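PDB 4BNQ: dITP/XTP pyrophosphatase from Staphylococcus aureus, which probably hydrolyses non-canonical purine nucleoside triphosphates such as XTP, dITP and ITP to monophosphate and diphosphate, clearing them from the nucleotide pool. Local coordinates for residues S69-F74 with A113-V118. Numbering follows the deposited sequence.
Sequences SGLEVF and AQFVCV
Gly70 and Val116 face each other as a hydrogen-bonded antiparallel pair, their amides and carbonyls bonded both ways; Val116 N to Gly70 O spans 2.9 Å. Two residues on, Glu72 and Gln114 repeat the pattern: Glu72 N gives an almost straight bond (174°) to Gln114 O, whereas the return bond from Gln114 N to Glu72 O is more bent, at 140°. CA-H groups of Leu71, Phe115 and Ala113 also approach carbonyls of these pairs, as where Ala113 CA lies 3.2 Å from Glu72 O.

These strands, 64-73 and 112-123, are neighbours in the long antiparallel sheet of the Ham1 fold, and the face bearing Ser69, Leu71 and Phe115 looks toward the substrate site: Ser69, Tyr151 and His177 are all predicted to bind substrate, Tyr151 touches both Leu71 and Phe115, and His177 stacks on the Phe115 ring.

Leu71, Ala113 and Phe115 make apolar contacts on that face, Leu71 CD1 lying over one face of the Phe115 ring while also meeting Ala113 CB at 3.8 Å. Polar atoms lie beside them: Gly70 O sits at the edge of the same ring, in its plane, 3.4 Å from Phe115 CD1, and Ser69 OG, hydrogen-bonded to Asp67, rests 3.4 Å from Cys117 CB.

Across the other face, the extended side chains of Glu72 and Gln114 run side by side, and the Glu72 carboxylate reaches Val116 CG2, with Phe45 of helix 45-60 packing against Glu72 and Val116.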
# COMPACT_ATOMS: atom_id res chain seq x y z
N SER A 69 -7.28 13.96 -3.33
CA SER A 69 -7.80 12.75 -2.72
C SER A 69 -9.32 12.78 -2.70
O SER A 69 -9.93 13.84 -2.82
CB SER A 69 -7.30 12.63 -1.28
OG SER A 69 -5.89 12.66 -1.19
N GLY A 70 -9.94 11.62 -2.52
CA GLY A 70 -11.38 11.54 -2.43
C GLY A 70 -11.87 10.19 -1.94
O GLY A 70 -11.09 9.29 -1.63
N LEU A 71 -13.19 10.07 -1.88
CA LEU A 71 -13.85 8.89 -1.37
C LEU A 71 -14.74 8.34 -2.47
O LEU A 71 -15.52 9.08 -3.08
CB LEU A 71 -14.69 9.29 -0.17
CG LEU A 71 -15.62 8.29 0.48
CD1 LEU A 71 -14.84 7.12 1.05
CD2 LEU A 71 -16.37 9.02 1.58
N GLU A 72 -14.61 7.05 -2.75
CA GLU A 72 -15.40 6.38 -3.77
C GLU A 72 -16.27 5.34 -3.08
O GLU A 72 -15.76 4.40 -2.48
CB GLU A 72 -14.48 5.71 -4.81
CG GLU A 72 -13.59 6.68 -5.57
CD GLU A 72 -12.65 5.99 -6.54
OE1 GLU A 72 -12.48 4.75 -6.46
OE2 GLU A 72 -12.06 6.70 -7.40
N VAL A 73 -17.59 5.52 -3.13
CA VAL A 73 -18.49 4.58 -2.46
C VAL A 73 -19.11 3.59 -3.45
O VAL A 73 -19.83 4.00 -4.36
CB VAL A 73 -19.63 5.32 -1.75
CG1 VAL A 73 -20.55 4.31 -1.04
CG2 VAL A 73 -19.08 6.35 -0.77
N PHE A 74 -18.83 2.31 -3.26
CA PHE A 74 -19.31 1.27 -4.18
C PHE A 74 -20.78 1.47 -4.58
O PHE A 74 -21.09 1.69 -5.75
CB PHE A 74 -19.08 -0.12 -3.56
CG PHE A 74 -19.37 -1.27 -4.50
CD1 PHE A 74 -20.69 -1.59 -4.87
CD2 PHE A 74 -18.34 -2.04 -5.02
CE1 PHE A 74 -20.95 -2.63 -5.74
CE2 PHE A 74 -18.61 -3.09 -5.89
CZ PHE A 74 -19.92 -3.38 -6.24
N ALA A 113 -16.53 1.24 0.67
CA ALA A 113 -16.01 2.47 0.10
C ALA A 113 -14.50 2.39 0.15
O ALA A 113 -13.93 1.49 0.78
CB ALA A 113 -16.50 3.69 0.87
N GLN A 114 -13.85 3.34 -0.50
CA GLN A 114 -12.41 3.32 -0.61
C GLN A 114 -11.92 4.76 -0.56
O GLN A 114 -12.54 5.64 -1.16
CB GLN A 114 -12.05 2.69 -1.96
CG GLN A 114 -10.59 2.50 -2.24
CD GLN A 114 -10.36 2.07 -3.68
OE1 GLN A 114 -10.91 2.68 -4.61
NE2 GLN A 114 -9.56 1.03 -3.87
N PHE A 115 -10.83 5.00 0.16
CA PHE A 115 -10.21 6.32 0.15
C PHE A 115 -9.08 6.28 -0.85
O PHE A 115 -8.29 5.33 -0.87
CB PHE A 115 -9.61 6.64 1.51
CG PHE A 115 -10.43 7.58 2.33
CD1 PHE A 115 -11.08 8.64 1.75
CD2 PHE A 115 -10.53 7.41 3.71
CE1 PHE A 115 -11.83 9.51 2.53
CE2 PHE A 115 -11.28 8.27 4.48
CZ PHE A 115 -11.93 9.31 3.90
N VAL A 116 -8.99 7.32 -1.67
CA VAL A 116 -7.98 7.36 -2.72
C VAL A 116 -7.12 8.62 -2.59
O VAL A 116 -7.64 9.69 -2.34
CB VAL A 116 -8.63 7.28 -4.11
CG1 VAL A 116 -7.59 7.42 -5.20
CG2 VAL A 116 -9.39 5.95 -4.27
N CYS A 117 -5.80 8.47 -2.71
CA CYS A 117 -4.90 9.61 -2.68
C CYS A 117 -3.87 9.55 -3.80
O CYS A 117 -3.13 8.57 -3.91
CB CYS A 117 -4.16 9.70 -1.35
SG CYS A 117 -2.76 10.89 -1.44
N VAL A 118 -3.85 10.59 -4.63
CA VAL A 118 -2.81 10.74 -5.64
C VAL A 118 -1.90 11.91 -5.31
O VAL A 118 -2.36 13.04 -5.17
CB VAL A 118 -3.38 10.95 -7.04
CG1 VAL A 118 -2.24 11.22 -8.02
CG2 VAL A 118 -4.19 9.73 -7.47